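Type 2A phosphatase-associated protein 42 (Saccharomyces cerevisiae, PDB 2V0P) inhibits the PP2A-type phosphatase SIT4, associates with PP2A catalytic subunits and takes part in negative regulation of the TOR signalling pathway. Local coordinates at residues A[24-29]-A[85-90]; A[107-112]-A[136-141]; A[6-11]-A[69-74]. All coordinates share one frame; numbering follows the deposited sequence.

Interaction 1. Residues A[24-29]-A[85-90]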
loop_
_atom_site.group_PDB
_atom_site.type_symbol
_atom_site.label_atom_id
_atom_site.label_comp_id
_atom_site.label_asym_id
_atom_site.label_seq_id
_atom_site.Cartn_x
_atom_site.Cartn_y
_atom_site.Cartn_z
ATOM N N LEU A 24 -15.432 15.208 -15.009
ATOM C CA LEU A 24 -16.607 14.976 -14.175
ATOM C C LEU A 24 -16.236 14.195 -12.931
ATOM O O LEU A 24 -15.174 13.641 -12.860
ATOM C CB LEU A 24 -17.623 14.154 -14.977
ATOM C CG LEU A 24 -18.095 14.664 -16.347
ATOM C CD1 LEU A 24 -19.060 13.657 -16.976
ATOM C CD2 LEU A 24 -18.735 16.013 -16.242
ATOM N N ARG A 25 -17.125 14.125 -11.945
ATOM C CA ARG A 25 -16.904 13.220 -10.825
ATOM C C ARG A 25 -17.021 11.750 -11.254
ATOM O O ARG A 25 -17.887 11.364 -12.040
ATOM C CB ARG A 25 -17.864 13.519 -9.680
ATOM C CG ARG A 25 -17.608 14.833 -8.956
ATOM C CD ARG A 25 -18.580 14.946 -7.811
ATOM N NE ARG A 25 -18.407 13.841 -6.875
ATOM C CZ ARG A 25 -17.727 13.910 -5.735
ATOM N NH1 ARG A 25 -17.160 15.057 -5.352
ATOM N NH2 ARG A 25 -17.641 12.834 -4.960
ATOM N N GLN A 26 -16.127 10.921 -10.740
ATOM C CA GLN A 26 -16.126 9.535 -11.120
ATOM C C GLN A 26 -17.303 8.821 -10.469
ATOM O O GLN A 26 -17.744 7.802 -10.961
ATOM C CB GLN A 26 -14.804 8.848 -10.787
ATOM C CG GLN A 26 -14.680 7.520 -11.501
ATOM C CD GLN A 26 -13.577 6.648 -10.967
ATOM O OE1 GLN A 26 -12.472 7.129 -10.664
ATOM N NE2 GLN A 26 -13.864 5.357 -10.840
ATOM N N ASP A 27 -17.818 9.345 -9.362
ATOM C CA ASP A 27 -19.040 8.751 -8.813
ATOM C C ASP A 27 -20.280 9.292 -9.523
ATOM O O ASP A 27 -21.341 9.034 -9.075
ATOM C CB ASP A 27 -19.182 8.950 -7.264
ATOM C CG ASP A 27 -19.324 10.376 -6.854
ATOM O OD1 ASP A 27 -19.502 11.245 -7.720
ATOM O OD2 ASP A 27 -19.269 10.672 -5.611
ATOM N N SER A 28 -20.115 10.139 -10.534
ATOM C CA SER A 28 -21.232 10.791 -11.189
ATOM C C SER A 28 -22.083 9.790 -11.991
ATOM O O SER A 28 -21.566 8.843 -12.558
ATOM C CB SER A 28 -20.763 11.941 -12.073
ATOM O OG SER A 28 -20.245 11.478 -13.276
ATOM N N PRO A 29 -23.402 9.969 -11.979
ATOM C CA PRO A 29 -24.180 9.022 -12.801
ATOM C C PRO A 29 -23.925 9.197 -14.282
ATOM O O PRO A 29 -24.098 8.255 -15.023
ATOM C CB PRO A 29 -25.634 9.373 -12.467
ATOM C CG PRO A 29 -25.582 10.763 -12.006
ATOM C CD PRO A 29 -24.272 10.908 -11.268
ATOM N N ARG A 85 -12.776 0.971 -13.369
ATOM C CA ARG A 85 -13.208 2.317 -13.200
ATOM C C ARG A 85 -14.684 2.452 -12.658
ATOM O O ARG A 85 -15.105 3.524 -12.337
ATOM C CB ARG A 85 -13.038 3.096 -14.501
ATOM C CG ARG A 85 -11.687 3.633 -14.791
ATOM C CD ARG A 85 -11.479 3.929 -16.267
ATOM N NE ARG A 85 -10.179 4.573 -16.469
ATOM C CZ ARG A 85 -9.020 3.941 -16.512
ATOM N NH1 ARG A 85 -8.959 2.624 -16.430
ATOM N NH2 ARG A 85 -7.891 4.627 -16.645
ATOM N N ARG A 86 -15.395 1.337 -12.590
ATOM C CA ARG A 86 -16.748 1.253 -12.095
ATOM C C ARG A 86 -16.784 1.549 -10.596
ATOM O O ARG A 86 -15.879 1.201 -9.889
ATOM C CB ARG A 86 -17.307 -0.137 -12.383
ATOM C CG ARG A 86 -17.619 -0.334 -13.864
ATOM C CD ARG A 86 -18.972 0.338 -14.213
ATOM N NE ARG A 86 -20.130 -0.395 -13.738
ATOM C CZ ARG A 86 -21.209 0.175 -13.188
ATOM N NH1 ARG A 86 -21.272 1.488 -13.012
ATOM N NH2 ARG A 86 -22.234 -0.575 -12.796
ATOM N N GLN A 87 -17.838 2.216 -10.166
ATOM C CA GLN A 87 -18.099 2.452 -8.759
ATOM C C GLN A 87 -19.597 2.337 -8.490
ATOM O O GLN A 87 -20.439 2.686 -9.340
ATOM C CB GLN A 87 -17.680 3.871 -8.354
ATOM C CG GLN A 87 -16.301 4.196 -8.580
ATOM C CD GLN A 87 -15.941 5.530 -7.988
ATOM O OE1 GLN A 87 -16.704 6.128 -7.189
ATOM N NE2 GLN A 87 -14.762 6.001 -8.339
ATOM N N SER A 88 -19.929 1.868 -7.310
ATOM C CA SER A 88 -21.348 1.796 -6.918
ATOM C C SER A 88 -21.761 3.101 -6.265
ATOM O O SER A 88 -20.922 3.798 -5.700
ATOM C CB SER A 88 -21.568 0.633 -5.981
ATOM O OG SER A 88 -22.811 0.742 -5.343
ATOM N N ASN A 89 -23.042 3.429 -6.364
ATOM C CA ASN A 89 -23.627 4.572 -5.646
ATOM C C ASN A 89 -24.692 4.153 -4.617
ATOM O O ASN A 89 -25.384 4.997 -4.024
ATOM C CB ASN A 89 -24.168 5.615 -6.636
ATOM C CG ASN A 89 -23.062 6.516 -7.194
ATOM O OD1 ASN A 89 -22.904 6.654 -8.416
ATOM N ND2 ASN A 89 -22.278 7.128 -6.289
ATOM N N ASP A 90 -24.809 2.847 -4.408
ATOM C CA ASP A 90 -25.680 2.305 -3.392
ATOM C C ASP A 90 -25.577 3.115 -2.084
ATOM O O ASP A 90 -24.490 3.474 -1.651
ATOM C CB ASP A 90 -25.355 0.833 -3.146
ATOM C CG ASP A 90 -26.493 0.089 -2.441
ATOM O OD1 ASP A 90 -27.222 -0.666 -3.121
ATOM O OD2 ASP A 90 -26.671 0.266 -1.217
#
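Two irregular loops come together at D27 and Q87, whose CA atoms are 6.4 Å apart. R25 to S28 forms a type I turn, and Q26 and D27 of this turn meet the other loop. Q26 suits the place because its amide sits at the end of a long chain: with CG anti to the backbone N (chi1 -165°) and the rest extended, NE2 comes 2.7 Å from the carbonyl O of R85. The N-H points poorly, at 125°, so this hydrogen bond is weak, and Q32 of helix 29-52 gives that same oxygen a second weak bond. The chain of Q87 crosses that of Q26 at about a right angle, their amide planes turned 60° apart. As modelled, Q26 NE2 and Q87 NE2, both donors, stand 2.7 Å apart and cannot bond, so which end of each amide is which remains doubtful. The Q87 atom modelled as OE1 lies 3.8 Å from CB of D27.

The D27 carboxylate is held within its own turn. In a salt bridge R25 grips it side-on: NE lies 2.9 Å from D27 OD1, nearly straight, and NH2 reaches D27 OD2 from above the carboxylate plane at 2.8 Å. This pairing should limit rotation of both groups. S28 has a hydroxyl short enough to turn back on the backbone; its OG gives a hydrogen bond to R25 O, 2.7 Å away, and also caps the N of Y31. S88 OG accepts from D90 N in an ST turn. This is a surface meeting of two interhelical loops in the TPR-like fold, with S28 as N-cap of helix 29-52.

Interaction 2. Residues A[107-112]-A[136-141]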
loop_
_atom_site.group_PDB
_atom_site.type_symbol
_atom_site.label_atom_id
_atom_site.label_comp_id
_atom_site.label_asym_id
_atom_site.label_seq_id
_atom_site.Cartn_x
_atom_site.Cartn_y
_atom_site.Cartn_z
ATOM N N SER A 107 -11.899 -6.669 -13.140
ATOM C CA SER A 107 -10.865 -6.011 -13.907
ATOM C C SER A 107 -9.603 -6.896 -14.069
ATOM O O SER A 107 -9.196 -7.176 -15.187
ATOM C CB SER A 107 -10.498 -4.670 -13.278
ATOM O OG SER A 107 -9.356 -4.136 -13.904
ATOM N N VAL A 108 -9.016 -7.336 -12.934
ATOM C CA VAL A 108 -7.911 -8.254 -12.920
ATOM C C VAL A 108 -8.177 -9.555 -13.698
ATOM O O VAL A 108 -7.317 -9.964 -14.477
ATOM C CB VAL A 108 -7.352 -8.491 -11.502
ATOM C CG1 VAL A 108 -6.302 -9.573 -11.502
ATOM C CG2 VAL A 108 -6.812 -7.139 -10.902
ATOM N N GLU A 109 -9.367 -10.170 -13.544
ATOM C CA GLU A 109 -9.693 -11.338 -14.315
ATOM C C GLU A 109 -9.598 -11.022 -15.831
ATOM O O GLU A 109 -8.998 -11.809 -16.535
ATOM C CB GLU A 109 -11.055 -11.897 -13.972
ATOM C CG GLU A 109 -11.317 -13.268 -14.466
ATOM C CD GLU A 109 -12.523 -13.901 -13.788
ATOM O OE1 GLU A 109 -12.834 -13.516 -12.627
ATOM O OE2 GLU A 109 -13.152 -14.800 -14.406
ATOM N N SER A 110 -10.200 -9.929 -16.278
ATOM C CA SER A 110 -10.150 -9.544 -17.674
ATOM C C SER A 110 -8.699 -9.360 -18.124
ATOM O O SER A 110 -8.315 -9.816 -19.191
ATOM C CB SER A 110 -10.937 -8.284 -17.986
ATOM O OG SER A 110 -12.293 -8.536 -17.988
ATOM N N PHE A 111 -7.925 -8.663 -17.318
ATOM C CA PHE A 111 -6.498 -8.450 -17.619
ATOM C C PHE A 111 -5.792 -9.782 -17.787
ATOM O O PHE A 111 -4.998 -9.924 -18.683
ATOM C CB PHE A 111 -5.832 -7.563 -16.535
ATOM C CG PHE A 111 -6.071 -6.094 -16.713
ATOM C CD1 PHE A 111 -5.740 -5.459 -17.903
ATOM C CD2 PHE A 111 -6.550 -5.317 -15.654
ATOM C CE1 PHE A 111 -5.953 -4.118 -18.093
ATOM C CE2 PHE A 111 -6.775 -3.975 -15.829
ATOM C CZ PHE A 111 -6.471 -3.347 -17.079
ATOM N N ILE A 112 -6.097 -10.759 -16.938
ATOM C CA ILE A 112 -5.471 -12.072 -17.025
ATOM C C ILE A 112 -5.922 -12.923 -18.262
ATOM O O ILE A 112 -5.118 -13.562 -18.933
ATOM C CB ILE A 112 -5.532 -12.812 -15.662
ATOM C CG1 ILE A 112 -4.754 -11.964 -14.603
ATOM C CG2 ILE A 112 -4.966 -14.192 -15.770
ATOM C CD1 ILE A 112 -4.711 -12.573 -13.229
ATOM N N LYS A 136 -0.013 -19.083 -8.923
ATOM C CA LYS A 136 -0.326 -20.476 -8.619
ATOM C C LYS A 136 -1.790 -20.734 -8.969
ATOM O O LYS A 136 -2.119 -21.779 -9.511
ATOM C CB LYS A 136 -0.008 -20.823 -7.158
ATOM C CG LYS A 136 1.501 -20.910 -6.877
ATOM C CD LYS A 136 1.869 -21.437 -5.474
ATOM C CE LYS A 136 1.677 -20.385 -4.356
ATOM N NZ LYS A 136 2.126 -18.994 -4.734
ATOM N N ASP A 137 -2.641 -19.753 -8.674
ATOM C CA ASP A 137 -4.059 -19.777 -9.015
ATOM C C ASP A 137 -4.385 -18.597 -9.912
ATOM O O ASP A 137 -4.537 -17.454 -9.456
ATOM C CB ASP A 137 -4.936 -19.740 -7.755
ATOM C CG ASP A 137 -6.426 -19.986 -8.051
ATOM O OD1 ASP A 137 -6.844 -19.928 -9.235
ATOM O OD2 ASP A 137 -7.183 -20.243 -7.081
ATOM N N ARG A 138 -4.498 -18.893 -11.207
ATOM C CA ARG A 138 -4.789 -17.882 -12.207
ATOM C C ARG A 138 -5.984 -17.025 -11.813
ATOM O O ARG A 138 -6.008 -15.861 -12.110
ATOM C CB ARG A 138 -4.987 -18.567 -13.572
ATOM C CG ARG A 138 -5.420 -17.690 -14.710
ATOM C CD ARG A 138 -6.858 -17.956 -15.054
ATOM N NE ARG A 138 -7.089 -17.901 -16.494
ATOM C CZ ARG A 138 -7.728 -16.919 -17.115
ATOM N NH1 ARG A 138 -8.224 -15.879 -16.425
ATOM N NH2 ARG A 138 -7.873 -16.978 -18.427
ATOM N N TYR A 139 -6.952 -17.598 -11.116
ATOM C CA TYR A 139 -8.163 -16.869 -10.753
ATOM C C TYR A 139 -8.090 -16.227 -9.383
ATOM O O TYR A 139 -8.945 -15.411 -9.043
ATOM C CB TYR A 139 -9.395 -17.777 -10.861
ATOM C CG TYR A 139 -9.713 -18.131 -12.296
ATOM C CD1 TYR A 139 -10.345 -17.207 -13.136
ATOM C CD2 TYR A 139 -9.353 -19.370 -12.825
ATOM C CE1 TYR A 139 -10.625 -17.514 -14.463
ATOM C CE2 TYR A 139 -9.632 -19.693 -14.153
ATOM C CZ TYR A 139 -10.266 -18.760 -14.963
ATOM O OH TYR A 139 -10.540 -19.065 -16.278
ATOM N N ASN A 140 -7.066 -16.587 -8.605
ATOM C CA ASN A 140 -6.742 -15.885 -7.351
ATOM C C ASN A 140 -5.296 -15.344 -7.356
ATOM O O ASN A 140 -4.470 -15.793 -6.579
ATOM C CB ASN A 140 -7.001 -16.801 -6.141
ATOM C CG ASN A 140 -6.946 -16.056 -4.799
ATOM O OD1 ASN A 140 -7.014 -14.817 -4.746
ATOM N ND2 ASN A 140 -6.827 -16.817 -3.707
ATOM N N PRO A 141 -5.001 -14.354 -8.203
ATOM C CA PRO A 141 -3.609 -13.940 -8.376
ATOM C C PRO A 141 -3.182 -13.070 -7.193
ATOM O O PRO A 141 -3.984 -12.286 -6.678
ATOM C CB PRO A 141 -3.652 -13.080 -9.617
ATOM C CG PRO A 141 -5.043 -12.534 -9.640
ATOM C CD PRO A 141 -5.928 -13.507 -8.969
#
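Two flat groups of the loop 136-141 meet the helix by edge and face: the carboxylate of E109 touches the ring edge of Y139, and I112 CG2 lies over a face of the R138 guanidinium. The carboxylate and ring planes stand 81° apart, with E109 OE2 3.7 Å from Y139 CE1. R138 CD rests on one face of that ring, offset toward its rim, while Y139 OH sits over the centre of a guanidinium face. At the guanidinium edge the carbonyl O of E109 is 4.1 Å from R138 NH1, whose hydrogen-bond partner is N113. E109 OE2 stays 5.4 Å from R138 NH1, opposite charges near but not in contact.

Arginine suits this place by offering an aliphatic stem as well as a charge: its CG is 3.7 Å from I112 CG2. Bends at chi2 (-107°) and chi3 carry the stem out over the tyrosine ring and bring NH1 back to I112 CG2. The other arm of branched I112 sends CD1 to 3.6 Å from P141 CG, which V108 CG1 also meets, at 3.7 Å. D137 OD1 accepts from Y139 N, so an Asx turn accompanies the type I turn D137-N140, packed against helix 93-120 of the TPR-like fold.

Interaction 3. Residues A[6-11]-A[69-74]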
loop_
_atom_site.group_PDB
_atom_site.type_symbol
_atom_site.label_atom_id
_atom_site.label_comp_id
_atom_site.label_asym_id
_atom_site.label_seq_id
_atom_site.Cartn_x
_atom_site.Cartn_y
_atom_site.Cartn_z
ATOM N N GLU A 6 -15.998 -1.263 -36.483
ATOM C CA GLU A 6 -16.506 0.060 -36.268
ATOM C C GLU A 6 -16.924 0.151 -34.814
ATOM O O GLU A 6 -16.571 1.120 -34.157
ATOM C CB GLU A 6 -17.717 0.325 -37.156
ATOM C CG GLU A 6 -17.395 0.856 -38.537
ATOM C CD GLU A 6 -18.601 0.809 -39.479
ATOM O OE1 GLU A 6 -18.423 0.409 -40.653
ATOM O OE2 GLU A 6 -19.726 1.179 -39.051
ATOM N N GLN A 7 -17.619 -0.891 -34.348
ATOM C CA GLN A 7 -18.045 -1.045 -33.024
ATOM C C GLN A 7 -16.878 -0.961 -32.022
ATOM O O GLN A 7 -16.964 -0.224 -31.042
ATOM C CB GLN A 7 -18.797 -2.336 -32.885
ATOM C CG GLN A 7 -20.247 -2.233 -33.474
ATOM C CD GLN A 7 -21.108 -3.390 -33.059
ATOM O OE1 GLN A 7 -20.630 -4.513 -32.942
ATOM N NE2 GLN A 7 -22.377 -3.135 -32.835
ATOM N N PHE A 8 -15.839 -1.753 -32.265
ATOM C CA PHE A 8 -14.579 -1.669 -31.491
ATOM C C PHE A 8 -13.937 -0.333 -31.458
ATOM O O PHE A 8 -13.619 0.179 -30.333
ATOM C CB PHE A 8 -13.586 -2.720 -31.865
ATOM C CG PHE A 8 -12.683 -3.094 -30.728
ATOM C CD1 PHE A 8 -13.116 -2.934 -29.405
ATOM C CD2 PHE A 8 -11.453 -3.585 -30.948
ATOM C CE1 PHE A 8 -12.290 -3.260 -28.352
ATOM C CE2 PHE A 8 -10.621 -3.923 -29.912
ATOM C CZ PHE A 8 -11.027 -3.770 -28.627
ATOM N N ASN A 9 -13.786 0.254 -32.640
ATOM C CA ASN A 9 -13.294 1.614 -32.799
ATOM C C ASN A 9 -14.082 2.677 -32.021
ATOM O O ASN A 9 -13.490 3.550 -31.414
ATOM C CB ASN A 9 -13.153 2.002 -34.277
ATOM C CG ASN A 9 -12.063 1.199 -34.989
ATOM O OD1 ASN A 9 -11.382 0.439 -34.377
ATOM N ND2 ASN A 9 -11.961 1.345 -36.300
ATOM N N ASP A 10 -15.408 2.591 -32.045
ATOM C CA ASP A 10 -16.233 3.511 -31.251
ATOM C C ASP A 10 -15.995 3.319 -29.752
ATOM O O ASP A 10 -15.887 4.286 -29.043
ATOM C CB ASP A 10 -17.720 3.379 -31.592
ATOM C CG ASP A 10 -18.034 3.795 -33.010
ATOM O OD1 ASP A 10 -17.143 4.366 -33.686
ATOM O OD2 ASP A 10 -19.191 3.573 -33.457
ATOM N N ILE A 11 -15.890 2.086 -29.305
ATOM C CA ILE A 11 -15.634 1.740 -27.917
ATOM C C ILE A 11 -14.306 2.381 -27.489
ATOM O O ILE A 11 -14.250 3.093 -26.462
ATOM C CB ILE A 11 -15.713 0.219 -27.647
ATOM C CG1 ILE A 11 -17.178 -0.234 -27.724
ATOM C CG2 ILE A 11 -15.085 -0.128 -26.237
ATOM C CD1 ILE A 11 -17.441 -1.659 -27.973
ATOM N N SER A 69 -8.251 -7.968 -37.717
ATOM C CA SER A 69 -8.737 -8.792 -36.650
ATOM C C SER A 69 -7.775 -8.775 -35.404
ATOM O O SER A 69 -8.111 -9.255 -34.346
ATOM C CB SER A 69 -8.894 -10.229 -37.103
ATOM O OG SER A 69 -9.905 -10.397 -38.127
ATOM N N ILE A 70 -6.580 -8.266 -35.594
ATOM C CA ILE A 70 -5.531 -8.384 -34.596
ATOM C C ILE A 70 -5.981 -7.472 -33.412
ATOM O O ILE A 70 -5.757 -7.841 -32.297
ATOM C CB ILE A 70 -4.197 -7.955 -35.170
ATOM C CG1 ILE A 70 -3.667 -9.029 -36.153
ATOM C CG2 ILE A 70 -3.167 -7.669 -34.053
ATOM C CD1 ILE A 70 -2.321 -8.687 -36.726
ATOM N N LYS A 71 -6.585 -6.332 -33.720
ATOM C CA LYS A 71 -7.143 -5.357 -32.778
ATOM C C LYS A 71 -7.934 -6.047 -31.660
ATOM O O LYS A 71 -7.853 -5.675 -30.544
ATOM C CB LYS A 71 -8.168 -4.463 -33.490
ATOM C CG LYS A 71 -7.628 -3.169 -34.030
ATOM C CD LYS A 71 -8.584 -2.494 -35.064
ATOM C CE LYS A 71 -10.009 -3.095 -35.177
ATOM N NZ LYS A 71 -10.217 -3.771 -36.560
ATOM N N PHE A 72 -8.720 -7.043 -32.043
ATOM C CA PHE A 72 -9.686 -7.701 -31.200
ATOM C C PHE A 72 -9.062 -8.534 -30.096
ATOM O O PHE A 72 -9.734 -8.895 -29.192
ATOM C CB PHE A 72 -10.551 -8.640 -32.030
ATOM C CG PHE A 72 -11.312 -7.948 -33.151
ATOM C CD1 PHE A 72 -11.909 -6.724 -32.950
ATOM C CD2 PHE A 72 -11.379 -8.523 -34.405
ATOM C CE1 PHE A 72 -12.574 -6.074 -33.987
ATOM C CE2 PHE A 72 -12.073 -7.908 -35.446
ATOM C CZ PHE A 72 -12.659 -6.678 -35.236
ATOM N N LEU A 73 -7.835 -8.958 -30.251
ATOM C CA LEU A 73 -7.170 -9.712 -29.217
ATOM C C LEU A 73 -7.125 -8.764 -27.964
ATOM O O LEU A 73 -6.938 -9.212 -26.832
ATOM C CB LEU A 73 -5.743 -10.033 -29.680
ATOM C CG LEU A 73 -5.557 -11.164 -30.722
ATOM C CD1 LEU A 73 -4.107 -11.320 -31.163
ATOM C CD2 LEU A 73 -6.091 -12.505 -30.217
ATOM N N ALA A 74 -7.257 -7.481 -28.185
ATOM C CA ALA A 74 -7.311 -6.503 -27.005
ATOM C C ALA A 74 -8.681 -6.250 -26.301
ATOM O O ALA A 74 -8.771 -5.415 -25.364
ATOM C CB ALA A 74 -6.707 -5.263 -27.341
#
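F8 meets K71, F72 and A74 with its ring, and it loses more surface to this contact than any other residue. Its CG is anti to the backbone N (chi1 -151°), which swings the ring out from helix 4-19 toward residues 69-74. The carbonyl O of K71 lies at the ring edge, in its plane, 3.3 Å from F8 CE2; the slightly positive rim of a phenyl ring is well matched to an oxygen there. Further round, F8 CZ approaches A74 C at 4.1 Å; alanine's small side chain is consistent with this close approach.

F8 and F72 run antiparallel alongside each other. The two rings form an oblique pair, centroids 6.0 Å apart and planes at 42°, with F8 CD2 3.8 Å from F72 CD1. Both phenylalanines are buried, and large apolar rings fit because helix 29-52 closes in on them as well: L42 and L45 touch F8, and I49 touches F72. The contact belongs to the all-helical, TPR-like fold of this N-terminal domain, in which the N-terminal helix packs against the chain leading into helix 75-83.

K71, toward the outer side, pairs an aliphatic stem with a charged end. N9 crosses it at about a right angle, its OD1 3.9 Å from K71 CE, a contact with the stem. The lysine chain bends at chi3 (11°) and chi4, carrying NZ back to hydrogen bonds with A68 O and T5 OG1. The latter bond ties the lysine to the beginning of helix 4-19, the same helix that supplies F8 and N9.

The three contacts are spread through one helical domain, with centres about 22 to 26 Å apart and no direct touch between them. Along the chain, interactions 1 and 3 interleave: 6-11, 24-29, 69-74 and 85-90 follow in that order, and interaction 2 comes after both. Interaction 3 sets helix 4-19 against the segment before helix 75-83, while interaction 1 joins the loops that follow these same two helices. The two thus link the N-terminal part to the helix 75-83 region at both ends. Interaction 2 continues further, packing helix 93-120 against the loop before helix 143-146. Together they connect successive parts of the TPR-like N-terminal domain of this phosphatase regulator.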